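Local coordinates for endo-beta-mannanase (Opitutaceae bacterium TAV5, PDB 7BOB), which is an exo-beta-1,4-mannosidase of glycoside hydrolase family 5 that hydrolyses beta-1,4-mannosidic bonds, probably releasing mannose from chain ends, at residues G150-N155 and L278-G283; G7-A12 and F17-A22; L237-Y242 and P265-C270; V101-G106 and L157-D162. All coordinates share one frame; numbering follows the deposited sequence.

Contact 1 (G150-N155 and L278-G283); sequences GIDLGN and LLQEFG
Gln280 and Asp152 reach toward each other across the inside of the barrel, from strands whose CA atoms here are still 9.8 Å apart. Gln280 is long enough to span the gap: its CG lies anti to the backbone N (chi1 -169°) and the chain beyond stays extended. Its NE2 donates to Asp152 OD1 at 2.9 Å in a fairly straight bond (162°). The hydrogen leaves in the amide plane but lands from above the carboxylate plane, the two planes being 72° apart. This is the close-knit part, since NE2 also donates to Gln96 and OE1 accepts from His240, which fixes the flip of the amide.

Nearer the strands' C-terminal ends the join is looser and indirect, though still buried. Asn155 OD1 and Glu281 OE2 lie 3.0 Å apart, but both are acceptors and do not bond. Arg58 reconciles them, donating to Asn155 OD1 and forming salt bridges to Glu281 OE2 and Asp152, while Glu281 OE1 is hydrogen-bonded to Tyr242 OH. In family 5 the strand-seven glutamate is the nucleophile, a role consistent with Glu281; Arg58 on one oxygen and Tyr242 on the other are consistent with a carboxylate held in a fixed orientation.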
loop_
_atom_site.group_PDB
_atom_site.type_symbol
_atom_site.label_atom_id
_atom_site.label_comp_id
_atom_site.label_asym_id
_atom_site.label_seq_id
_atom_site.Cartn_x
_atom_site.Cartn_y
_atom_site.Cartn_z
ATOM N N GLY A 150 26.488 -6.802 -31.326
ATOM C CA GLY A 150 26.455 -6.110 -30.053
ATOM C C GLY A 150 26.604 -7.058 -28.874
ATOM O O GLY A 150 26.439 -8.271 -28.979
ATOM N N ILE A 151 26.938 -6.487 -27.723
ATOM C CA ILE A 151 26.973 -7.221 -26.463
ATOM C C ILE A 151 25.797 -6.758 -25.606
ATOM O O ILE A 151 25.665 -5.565 -25.312
ATOM C CB ILE A 151 28.309 -7.036 -25.731
ATOM C CG1 ILE A 151 29.452 -7.619 -26.589
ATOM C CG2 ILE A 151 28.241 -7.666 -24.324
ATOM C CD1 ILE A 151 30.832 -7.173 -26.159
ATOM N N ASP A 152 24.957 -7.710 -25.199
ATOM C CA ASP A 152 23.768 -7.448 -24.394
ATOM C C ASP A 152 24.142 -7.447 -22.909
ATOM O O ASP A 152 24.560 -8.478 -22.366
ATOM C CB ASP A 152 22.699 -8.501 -24.690
ATOM C CG ASP A 152 21.342 -8.130 -24.135
ATOM O OD1 ASP A 152 21.045 -6.919 -24.083
ATOM O OD2 ASP A 152 20.568 -9.039 -23.756
ATOM N N LEU A 153 23.984 -6.292 -22.261
ATOM C CA LEU A 153 24.355 -6.139 -20.850
ATOM C C LEU A 153 23.712 -7.208 -19.969
ATOM O O LEU A 153 24.364 -7.795 -19.097
ATOM C CB LEU A 153 23.954 -4.745 -20.372
ATOM C CG LEU A 153 24.488 -4.296 -19.018
ATOM C CD1 LEU A 153 25.993 -4.596 -18.938
ATOM C CD2 LEU A 153 24.211 -2.822 -18.835
ATOM N N GLY A 154 22.428 -7.460 -20.167
ATOM C CA GLY A 154 21.762 -8.520 -19.433
ATOM C C GLY A 154 20.318 -8.568 -19.867
ATOM O O GLY A 154 19.852 -7.725 -20.632
ATOM N N ASN A 155 19.608 -9.574 -19.378
ATOM C CA ASN A 155 18.219 -9.762 -19.748
ATOM C C ASN A 155 17.293 -9.092 -18.731
ATOM O O ASN A 155 17.202 -9.530 -17.577
ATOM C CB ASN A 155 17.860 -11.230 -19.872
ATOM C CG ASN A 155 16.464 -11.380 -20.407
ATOM O OD1 ASN A 155 16.089 -10.627 -21.298
ATOM N ND2 ASN A 155 15.669 -12.272 -19.829
ATOM N N LEU A 278 16.329 -1.596 -30.741
ATOM C CA LEU A 278 16.197 -2.956 -31.235
ATOM C C LEU A 278 14.976 -3.609 -30.603
ATOM O O LEU A 278 14.844 -3.618 -29.372
ATOM C CB LEU A 278 17.453 -3.772 -30.888
ATOM C CG LEU A 278 17.415 -5.271 -31.180
ATOM C CD1 LEU A 278 17.247 -5.431 -32.683
ATOM C CD2 LEU A 278 18.688 -6.025 -30.741
ATOM N N LEU A 279 14.099 -4.179 -31.431
ATOM C CA LEU A 279 13.011 -5.001 -30.904
ATOM C C LEU A 279 13.625 -6.333 -30.509
ATOM O O LEU A 279 13.577 -7.320 -31.249
ATOM C CB LEU A 279 11.890 -5.179 -31.921
ATOM C CG LEU A 279 10.635 -5.871 -31.377
ATOM C CD1 LEU A 279 10.034 -5.057 -30.245
ATOM C CD2 LEU A 279 9.574 -6.145 -32.461
ATOM N N GLN A 280 14.225 -6.349 -29.313
ATOM C CA GLN A 280 15.088 -7.454 -28.902
ATOM C C GLN A 280 14.315 -8.705 -28.517
ATOM O O GLN A 280 14.896 -9.803 -28.486
ATOM C CB GLN A 280 15.949 -7.008 -27.734
ATOM C CG GLN A 280 17.074 -7.966 -27.367
ATOM C CD GLN A 280 17.808 -7.463 -26.171
ATOM O OE1 GLN A 280 17.185 -7.063 -25.181
ATOM N NE2 GLN A 280 19.134 -7.443 -26.249
ATOM N N GLU A 281 13.024 -8.557 -28.227
ATOM C CA GLU A 281 12.143 -9.660 -27.864
ATOM C C GLU A 281 10.745 -9.273 -28.303
ATOM O O GLU A 281 10.248 -8.216 -27.901
ATOM C CB GLU A 281 12.098 -9.919 -26.351
ATOM C CG GLU A 281 13.250 -10.654 -25.722
ATOM C CD GLU A 281 12.993 -10.873 -24.217
ATOM O OE1 GLU A 281 11.802 -10.877 -23.799
ATOM O OE2 GLU A 281 13.972 -10.994 -23.456
ATOM N N PHE A 282 10.101 -10.139 -29.075
ATOM C CA PHE A 282 8.679 -10.001 -29.294
ATOM C C PHE A 282 8.119 -11.399 -29.468
ATOM O O PHE A 282 8.823 -12.305 -29.916
ATOM C CB PHE A 282 8.384 -9.116 -30.513
ATOM C CG PHE A 282 8.637 -9.804 -31.801
ATOM C CD1 PHE A 282 9.931 -9.924 -32.291
ATOM C CD2 PHE A 282 7.589 -10.385 -32.500
ATOM C CE1 PHE A 282 10.167 -10.587 -33.492
ATOM C CE2 PHE A 282 7.817 -11.055 -33.688
ATOM C CZ PHE A 282 9.108 -11.153 -34.191
ATOM N N GLY A 283 6.860 -11.580 -29.097
ATOM C CA GLY A 283 6.274 -12.905 -29.188
ATOM C C GLY A 283 4.774 -12.822 -29.097
ATOM O O GLY A 283 4.221 -11.785 -28.724
#

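Contact 2 (G7-A12 and F17-A22); sequences GYFRDA and FIPVGA
At the floor of the (beta/alpha)8 barrel, where the N-terminal hairpin of strands 2-3 and 9-10 leads into the first barrel strand, Phe9 meets Phe17 and Pro19. One direct backbone bond ties the segments, Phe17 N to Phe9 O at 3.1 Å. A water continues the link, accepting from Phe9 N at 3.0 Å and donating to Phe17 O, so both backbone polar groups are satisfied although the chains are not paired as regular strands.

Around this polar seam the aromatic groups interlock. Phe17 holds its CG between the backbone N and the carbonyl carbon (chi1 81°), which swings the ring over to Phe9, whose CB sits above one ring face in a CH-pi contact, 4.2 Å from the centroid of the Phe17 ring. The two rings themselves meet obliquely, with planes at 51°. Pro19, a compact rigid ring, sets its CG over a face of the Phe9 ring, toward the rim and 4.0 Å from the centroid. To one side, Ile18 CD1 reaches back to Tyr8 CD2 at 3.8 Å, the two side chains running alongside each other.

Phe9 also touches Ile3 of the hairpin, Leu190 just before strand 191-192 and Asn312 of strand 311-316. The chemistry is chiefly apolar packing of Phe9 against Phe17 and Pro19, with a single N-H...O hydrogen bond and one bridging water answering the backbone that passes through it.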
loop_
_atom_site.group_PDB
_atom_site.type_symbol
_atom_site.label_atom_id
_atom_site.label_comp_id
_atom_site.label_asym_id
_atom_site.label_seq_id
_atom_site.Cartn_x
_atom_site.Cartn_y
_atom_site.Cartn_z
ATOM N N GLY A 7 20.143 5.451 -36.945
ATOM C CA GLY A 7 19.870 4.468 -35.913
ATOM C C GLY A 7 19.977 3.008 -36.308
ATOM O O GLY A 7 19.422 2.155 -35.605
ATOM N N TYR A 8 20.686 2.678 -37.388
ATOM C CA TYR A 8 20.733 1.307 -37.883
ATOM C C TYR A 8 22.111 0.685 -37.674
ATOM O O TYR A 8 23.132 1.380 -37.640
ATOM C CB TYR A 8 20.343 1.243 -39.367
ATOM C CG TYR A 8 18.866 1.492 -39.556
ATOM C CD1 TYR A 8 18.372 2.780 -39.784
ATOM C CD2 TYR A 8 17.961 0.448 -39.466
ATOM C CE1 TYR A 8 17.013 3.010 -39.926
ATOM C CE2 TYR A 8 16.597 0.669 -39.613
ATOM C CZ TYR A 8 16.126 1.947 -39.838
ATOM O OH TYR A 8 14.763 2.139 -39.964
ATOM N N PHE A 9 22.108 -0.638 -37.492
ATOM C CA PHE A 9 23.338 -1.414 -37.416
ATOM C C PHE A 9 24.129 -1.354 -38.726
ATOM O O PHE A 9 23.567 -1.415 -39.824
ATOM C CB PHE A 9 23.004 -2.869 -37.110
ATOM C CG PHE A 9 22.663 -3.120 -35.680
ATOM C CD1 PHE A 9 21.357 -2.993 -35.238
ATOM C CD2 PHE A 9 23.652 -3.471 -34.773
ATOM C CE1 PHE A 9 21.048 -3.225 -33.919
ATOM C CE2 PHE A 9 23.354 -3.698 -33.459
ATOM C CZ PHE A 9 22.047 -3.580 -33.025
ATOM N N ARG A 10 25.451 -1.278 -38.597
ATOM C CA ARG A 10 26.366 -1.410 -39.721
ATOM C C ARG A 10 27.450 -2.422 -39.379
ATOM O O ARG A 10 27.953 -2.441 -38.253
ATOM C CB ARG A 10 26.983 -0.058 -40.075
ATOM C CG ARG A 10 26.263 0.624 -41.212
ATOM C CD ARG A 10 27.018 1.835 -41.737
ATOM N NE ARG A 10 26.074 2.845 -42.224
ATOM C CZ ARG A 10 25.377 2.752 -43.358
ATOM N NH1 ARG A 10 25.525 1.702 -44.166
ATOM N NH2 ARG A 10 24.539 3.720 -43.692
ATOM N N ASP A 11 27.807 -3.268 -40.353
ATOM C CA ASP A 11 28.863 -4.253 -40.137
ATOM C C ASP A 11 30.233 -3.626 -40.369
ATOM O O ASP A 11 30.354 -2.476 -40.803
ATOM C CB ASP A 11 28.674 -5.480 -41.035
ATOM C CG ASP A 11 28.653 -5.141 -42.511
ATOM O OD1 ASP A 11 29.137 -4.055 -42.895
ATOM O OD2 ASP A 11 28.132 -5.962 -43.295
ATOM N N ALA A 12 31.281 -4.416 -40.094
ATOM C CA ALA A 12 32.642 -3.889 -40.150
ATOM C C ALA A 12 32.940 -3.233 -41.500
ATOM O O ALA A 12 33.711 -2.265 -41.564
ATOM C CB ALA A 12 33.646 -5.005 -39.836
ATOM N N PHE A 17 22.879 -3.646 -41.827
ATOM C CA PHE A 17 22.125 -4.885 -41.708
ATOM C C PHE A 17 21.070 -4.794 -40.613
ATOM O O PHE A 17 21.180 -4.027 -39.659
ATOM C CB PHE A 17 23.040 -6.107 -41.520
ATOM C CG PHE A 17 23.521 -6.312 -40.136
ATOM C CD1 PHE A 17 22.936 -7.283 -39.334
ATOM C CD2 PHE A 17 24.578 -5.560 -39.633
ATOM C CE1 PHE A 17 23.376 -7.496 -38.043
ATOM C CE2 PHE A 17 25.044 -5.763 -38.328
ATOM C CZ PHE A 17 24.446 -6.735 -37.533
ATOM N N ILE A 18 20.011 -5.564 -40.815
ATOM C CA ILE A 18 18.843 -5.636 -39.957
ATOM C C ILE A 18 18.927 -6.958 -39.203
ATOM O O ILE A 18 18.718 -8.025 -39.799
ATOM C CB ILE A 18 17.538 -5.542 -40.759
ATOM C CG1 ILE A 18 17.550 -4.347 -41.732
ATOM C CG2 ILE A 18 16.363 -5.464 -39.810
ATOM C CD1 ILE A 18 17.635 -2.984 -41.080
ATOM N N PRO A 19 19.244 -6.944 -37.912
ATOM C CA PRO A 19 19.222 -8.196 -37.146
ATOM C C PRO A 19 17.833 -8.811 -37.214
ATOM O O PRO A 19 16.829 -8.133 -36.995
ATOM C CB PRO A 19 19.590 -7.748 -35.729
ATOM C CG PRO A 19 20.400 -6.501 -35.929
ATOM C CD PRO A 19 19.774 -5.814 -37.129
ATOM N N VAL A 20 17.769 -10.079 -37.600
ATOM C CA VAL A 20 16.530 -10.849 -37.531
ATOM C C VAL A 20 16.892 -12.247 -37.049
ATOM O O VAL A 20 17.937 -12.793 -37.425
ATOM C CB VAL A 20 15.763 -10.888 -38.876
ATOM C CG1 VAL A 20 15.345 -9.479 -39.327
ATOM C CG2 VAL A 20 16.573 -11.553 -39.981
ATOM N N GLY A 21 16.039 -12.820 -36.207
ATOM C CA GLY A 21 16.347 -14.116 -35.612
ATOM C C GLY A 21 15.531 -14.319 -34.344
ATOM O O GLY A 21 14.443 -13.758 -34.199
ATOM N N ALA A 22 16.098 -15.119 -33.433
ATOM C CA ALA A 22 15.379 -15.615 -32.266
ATOM C C ALA A 22 16.273 -15.587 -31.038
ATOM O O ALA A 22 17.488 -15.798 -31.121
ATOM C CB ALA A 22 14.880 -17.058 -32.443
HETATM O O HOH W 1 19.615 -2.136 -38.114
#

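Contact 3 (L237-Y242 and P265-C270); sequences LTMHGY and PFYVKC
The Tyr267 ring is approached by the sulfur of Met239, which lies 5.2 Å from the ring centroid and 49° off its normal: an oblique Met-aromatic contact. The imidazole of His197 also meets this ring, with its plane turned by about 55°, and at the far end the phenol OH is hydrogen-bonded to His248 ND1. The neighbouring Phe266 ring takes Cys270 SG, one helical turn on, over one face, displaced toward the rim. Phe266 also packs on Leu413 and Ile414 of helix 406-422.

Most of the close packing falls on the root of the tyrosine. Met239 SD stands 3.6 Å from Tyr267 CB, and Met239 CG, the atom before the sulfur, is 3.7 Å from Tyr267 CB. The methionine starts with CG anti to its own N (chi1 -170°), then bends at the next two torsions; the hook lays the chain across Tyr267 at about a right angle and carries CE to 3.8 Å from Tyr267 O. A flexible thioether can bend to follow the tyrosine root, and its polarisable sulfur suits a place beside an aromatic ring.

Strand 237-241, helix 258-272 and strand 277-282 form a beta-alpha-beta crossover of the barrel, and here the helix lies against the outside of the strand it follows. Strand alternation accounts for the residues: Met239 points out to the helix, His240 points away from it, and Gly241 lets the strand pass the tyrosine ring with no side chain between. Val268, compact and branched, sets its CG2 4.1 Å from Met239 CG and also touches Val277 and Ala309.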
loop_
_atom_site.group_PDB
_atom_site.type_symbol
_atom_site.label_atom_id
_atom_site.label_comp_id
_atom_site.label_asym_id
_atom_site.label_seq_id
_atom_site.Cartn_x
_atom_site.Cartn_y
_atom_site.Cartn_z
ATOM N N LEU A 237 19.385 1.137 -27.400
ATOM C CA LEU A 237 18.259 0.866 -26.517
ATOM C C LEU A 237 17.534 -0.379 -27.008
ATOM O O LEU A 237 17.588 -0.718 -28.196
ATOM C CB LEU A 237 17.307 2.056 -26.503
ATOM C CG LEU A 237 17.994 3.386 -26.204
ATOM C CD1 LEU A 237 16.959 4.527 -26.120
ATOM C CD2 LEU A 237 18.787 3.268 -24.897
ATOM N N THR A 238 16.871 -1.081 -26.093
ATOM C CA THR A 238 16.074 -2.235 -26.487
ATOM C C THR A 238 14.620 -2.086 -26.028
ATOM O O THR A 238 14.306 -1.339 -25.098
ATOM C CB THR A 238 16.651 -3.540 -25.924
ATOM O OG1 THR A 238 16.552 -3.508 -24.502
ATOM C CG2 THR A 238 18.109 -3.719 -26.332
ATOM N N MET A 239 13.733 -2.821 -26.706
ATOM C CA MET A 239 12.327 -2.924 -26.338
ATOM C C MET A 239 11.910 -4.381 -26.464
ATOM O O MET A 239 12.358 -5.091 -27.374
ATOM C CB MET A 239 11.444 -2.031 -27.218
ATOM C CG MET A 239 9.992 -1.909 -26.745
ATOM S SD MET A 239 9.926 -1.570 -24.958
ATOM C CE MET A 239 10.772 0.017 -24.860
ATOM N N HIS A 240 11.127 -4.836 -25.498
ATOM C CA HIS A 240 10.523 -6.162 -25.457
ATOM C C HIS A 240 9.020 -5.982 -25.355
ATOM O O HIS A 240 8.550 -5.100 -24.634
ATOM C CB HIS A 240 10.960 -6.971 -24.225
ATOM C CG HIS A 240 12.429 -7.237 -24.136
ATOM N ND1 HIS A 240 12.983 -7.963 -23.100
ATOM C CD2 HIS A 240 13.455 -6.891 -24.946
ATOM C CE1 HIS A 240 14.291 -8.045 -23.272
ATOM N NE2 HIS A 240 14.605 -7.405 -24.385
ATOM N N GLY A 241 8.260 -6.841 -26.009
ATOM C CA GLY A 241 6.836 -6.660 -25.853
ATOM C C GLY A 241 6.029 -7.857 -26.272
ATOM O O GLY A 241 6.372 -8.556 -27.237
ATOM N N TYR A 242 4.964 -8.097 -25.526
ATOM C CA TYR A 242 4.078 -9.231 -25.705
ATOM C C TYR A 242 2.640 -8.762 -25.560
ATOM O O TYR A 242 2.382 -7.723 -24.943
ATOM C CB TYR A 242 4.390 -10.310 -24.670
ATOM C CG TYR A 242 5.818 -10.756 -24.700
ATOM C CD1 TYR A 242 6.807 -10.074 -23.984
ATOM C CD2 TYR A 242 6.185 -11.871 -25.450
ATOM C CE1 TYR A 242 8.166 -10.524 -24.025
ATOM C CE2 TYR A 242 7.502 -12.312 -25.486
ATOM C CZ TYR A 242 8.488 -11.644 -24.774
ATOM O OH TYR A 242 9.795 -12.117 -24.834
ATOM N N PRO A 265 4.373 -1.064 -30.885
ATOM C CA PRO A 265 4.818 0.117 -31.654
ATOM C C PRO A 265 4.875 1.382 -30.827
ATOM O O PRO A 265 5.767 2.215 -31.034
ATOM C CB PRO A 265 3.771 0.235 -32.775
ATOM C CG PRO A 265 3.215 -1.142 -32.909
ATOM C CD PRO A 265 3.208 -1.712 -31.516
ATOM N N PHE A 266 3.939 1.554 -29.892
ATOM C CA PHE A 266 3.986 2.719 -29.016
ATOM C C PHE A 266 5.243 2.713 -28.155
ATOM O O PHE A 266 5.919 3.742 -28.021
ATOM C CB PHE A 266 2.736 2.772 -28.146
ATOM C CG PHE A 266 2.865 3.699 -26.983
ATOM C CD1 PHE A 266 2.632 5.069 -27.135
ATOM C CD2 PHE A 266 3.239 3.215 -25.730
ATOM C CE1 PHE A 266 2.766 5.935 -26.049
ATOM C CE2 PHE A 266 3.361 4.081 -24.632
ATOM C CZ PHE A 266 3.123 5.441 -24.798
ATOM N N TYR A 267 5.564 1.563 -27.544
ATOM C CA TYR A 267 6.792 1.461 -26.746
ATOM C C TYR A 267 8.027 1.747 -27.593
ATOM O O TYR A 267 8.959 2.429 -27.140
ATOM C CB TYR A 267 6.922 0.071 -26.122
ATOM C CG TYR A 267 5.856 -0.252 -25.097
ATOM C CD1 TYR A 267 5.491 0.674 -24.136
ATOM C CD2 TYR A 267 5.232 -1.493 -25.085
ATOM C CE1 TYR A 267 4.520 0.375 -23.203
ATOM C CE2 TYR A 267 4.267 -1.802 -24.142
ATOM C CZ TYR A 267 3.921 -0.868 -23.216
ATOM O OH TYR A 267 2.950 -1.171 -22.309
ATOM N N VAL A 268 8.060 1.206 -28.819
ATOM C CA VAL A 268 9.191 1.447 -29.713
ATOM C C VAL A 268 9.295 2.932 -30.038
ATOM O O VAL A 268 10.388 3.511 -30.006
ATOM C CB VAL A 268 9.060 0.584 -30.985
ATOM C CG1 VAL A 268 10.142 0.946 -32.036
ATOM C CG2 VAL A 268 9.136 -0.893 -30.621
ATOM N N LYS A 269 8.155 3.579 -30.305
ATOM C CA LYS A 269 8.142 5.015 -30.578
ATOM C C LYS A 269 8.750 5.809 -29.425
ATOM O O LYS A 269 9.541 6.733 -29.643
ATOM C CB LYS A 269 6.704 5.494 -30.816
ATOM C CG LYS A 269 6.079 5.073 -32.128
ATOM C CD LYS A 269 4.725 5.783 -32.372
ATOM C CE LYS A 269 3.987 5.115 -33.530
ATOM N NZ LYS A 269 2.626 5.691 -33.777
ATOM N N CYS A 270 8.349 5.506 -28.186
ATOM C CA CYS A 270 8.961 6.187 -27.048
ATOM C C CYS A 270 10.462 5.969 -27.001
ATOM O O CYS A 270 11.235 6.925 -26.879
ATOM C CB CYS A 270 8.312 5.743 -25.741
ATOM S SG CYS A 270 6.531 6.069 -25.711
#

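Contact 4 (V101-G106 and L157-D162); sequences VGWMSG and LDALPD
Trp103 begins its contact at CB, which packs against Leu160 CD2 at 4.1 Å. With CG anti to the backbone N (chi1 -177°), the indole is carried out from the chain toward the turn at 157-162. The same Leu160 methyl reaches the benzo edge near CE3, close to the ring plane. At the fused bond, CD2 and CE2 lie beneath Ala159 CB, and CE2 comes to 3.7 Å from it. That methyl stands squarely over the six-membered ring, 3.8 Å from its centroid and 16° off the normal, a well-formed CH-pi contact; alanine is small enough for the backbone to follow it in. Farther along, CZ3 lies 3.3 Å from Ala159 O, and Trp103 CH2, at the tip, is 3.7 Å from Ala159 O, while Pro161 CD touches CZ3 more distantly at 4.4 Å.

The Ala159 methyl and carbonyl thus cover one face of a broad rigid indole, with Leu160 at the edge. Trp103 also packs on Ile108 of strand 107-108, the partner of its own strand 103-104, and on Glu156. The contact therefore lies beyond the C-terminal ends of barrel strands 94-101 and 151-154, joining the loops that follow them just ahead of helix 162-165.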
loop_
_atom_site.group_PDB
_atom_site.type_symbol
_atom_site.label_atom_id
_atom_site.label_comp_id
_atom_site.label_asym_id
_atom_site.label_seq_id
_atom_site.Cartn_x
_atom_site.Cartn_y
_atom_site.Cartn_z
ATOM N N VAL A 101 22.647 -12.448 -16.449
ATOM C CA VAL A 101 21.471 -13.307 -16.489
ATOM C C VAL A 101 21.656 -14.343 -15.384
ATOM O O VAL A 101 22.501 -15.233 -15.513
ATOM C CB VAL A 101 21.305 -14.006 -17.850
ATOM C CG1 VAL A 101 20.045 -14.832 -17.873
ATOM C CG2 VAL A 101 21.299 -12.992 -19.005
ATOM N N GLY A 102 20.889 -14.228 -14.301
ATOM C CA GLY A 102 19.920 -13.162 -14.122
ATOM C C GLY A 102 18.472 -13.584 -14.317
ATOM O O GLY A 102 18.112 -14.748 -14.110
ATOM N N TRP A 103 17.656 -12.614 -14.721
ATOM C CA TRP A 103 16.226 -12.817 -14.931
ATOM C C TRP A 103 15.977 -13.623 -16.198
ATOM O O TRP A 103 16.531 -13.304 -17.253
ATOM C CB TRP A 103 15.560 -11.454 -15.049
ATOM C CG TRP A 103 14.055 -11.444 -15.211
ATOM C CD1 TRP A 103 13.355 -11.564 -16.378
ATOM C CD2 TRP A 103 13.083 -11.245 -14.177
ATOM N NE1 TRP A 103 12.008 -11.468 -16.136
ATOM C CE2 TRP A 103 11.810 -11.271 -14.793
ATOM C CE3 TRP A 103 13.164 -11.057 -12.789
ATOM C CZ2 TRP A 103 10.619 -11.118 -14.070
ATOM C CZ3 TRP A 103 11.976 -10.899 -12.063
ATOM C CH2 TRP A 103 10.720 -10.926 -12.712
ATOM N N MET A 104 15.133 -14.655 -16.110
ATOM C CA MET A 104 14.919 -15.533 -17.263
ATOM C C MET A 104 13.672 -16.390 -17.064
ATOM O O MET A 104 13.675 -17.297 -16.214
ATOM C CB MET A 104 16.153 -16.416 -17.483
ATOM C CG MET A 104 16.012 -17.340 -18.676
ATOM S SD MET A 104 15.549 -16.437 -20.204
ATOM C CE MET A 104 16.893 -15.251 -20.348
ATOM N N SER A 105 12.614 -16.096 -17.837
ATOM C CA SER A 105 11.408 -16.935 -17.953
ATOM C C SER A 105 10.707 -17.194 -16.616
ATOM O O SER A 105 10.122 -18.266 -16.409
ATOM C CB SER A 105 11.751 -18.266 -18.597
ATOM O OG SER A 105 12.378 -18.023 -19.814
ATOM N N GLY A 106 10.744 -16.232 -15.696
ATOM C CA GLY A 106 10.092 -16.399 -14.417
ATOM C C GLY A 106 10.995 -16.899 -13.313
ATOM O O GLY A 106 10.551 -16.974 -12.160
ATOM N N LEU A 157 17.075 -6.376 -16.943
ATOM C CA LEU A 157 17.624 -6.007 -15.649
ATOM C C LEU A 157 16.667 -5.102 -14.895
ATOM O O LEU A 157 16.745 -5.011 -13.666
ATOM C CB LEU A 157 18.986 -5.334 -15.824
ATOM C CG LEU A 157 20.123 -6.263 -16.306
ATOM C CD1 LEU A 157 21.233 -5.467 -17.006
ATOM C CD2 LEU A 157 20.677 -7.100 -15.157
ATOM N N ASP A 158 15.745 -4.456 -15.608
ATOM C CA ASP A 158 14.767 -3.580 -14.992
ATOM C C ASP A 158 13.588 -4.334 -14.386
ATOM O O ASP A 158 12.753 -3.707 -13.734
ATOM C CB ASP A 158 14.269 -2.597 -16.040
ATOM C CG ASP A 158 13.588 -3.300 -17.189
ATOM O OD1 ASP A 158 14.232 -4.071 -17.889
ATOM O OD2 ASP A 158 12.388 -3.117 -17.384
ATOM N N ALA A 159 13.468 -5.633 -14.635
ATOM C CA ALA A 159 12.433 -6.455 -14.029
ATOM C C ALA A 159 12.847 -7.004 -12.671
ATOM O O ALA A 159 12.012 -7.589 -11.976
ATOM C CB ALA A 159 12.089 -7.627 -14.955
ATOM N N LEU A 160 14.118 -6.843 -12.307
ATOM C CA LEU A 160 14.661 -7.445 -11.106
ATOM C C LEU A 160 14.105 -6.758 -9.858
ATOM O O LEU A 160 14.006 -5.525 -9.816
ATOM C CB LEU A 160 16.181 -7.332 -11.106
ATOM C CG LEU A 160 16.928 -8.268 -12.055
ATOM C CD1 LEU A 160 18.372 -7.814 -12.202
ATOM C CD2 LEU A 160 16.828 -9.719 -11.578
ATOM N N PRO A 161 13.767 -7.523 -8.819
ATOM C CA PRO A 161 13.391 -6.881 -7.544
ATOM C C PRO A 161 14.451 -5.909 -7.068
ATOM O O PRO A 161 14.128 -4.943 -6.369
ATOM C CB PRO A 161 13.246 -8.054 -6.555
ATOM C CG PRO A 161 13.479 -9.305 -7.323
ATOM C CD PRO A 161 14.041 -8.961 -8.687
ATOM N N ASP A 162 15.715 -6.139 -7.449
ATOM C CA ASP A 162 16.817 -5.280 -7.015
ATOM C C ASP A 162 16.620 -3.827 -7.426
ATOM O O ASP A 162 17.170 -2.930 -6.772
ATOM C CB ASP A 162 18.152 -5.795 -7.579
ATOM C CG ASP A 162 18.367 -7.272 -7.321
ATOM O OD1 ASP A 162 17.550 -8.074 -7.823
ATOM O OD2 ASP A 162 19.360 -7.627 -6.624
#

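Contacts 1, 3 and 4 form a connected polar chain toward the C-terminal ends of the barrel strands. Contact 1 touches contact 3 through two probable hydrogen bonds, Glu281 OE1 to Tyr242 OH at 2.6 Å and Gln280 OE1 to His240 NE2 at 2.7 Å, and contact 4 through Asn155 ND2 and Trp103 O, 2.9 Å apart. Glu281 and Glu156, which bonds to His240, match the usual family 5 catalytic pair, so contacts 1 and 4 and the inward His240 and Tyr242 probably lie at or beside the active site; the helix packing of contact 3 backs the same strand from outside. Contact 2 touches none of them; it lies at the N-terminal end of the same sheet, nearest atoms about 4 Å from contact 1.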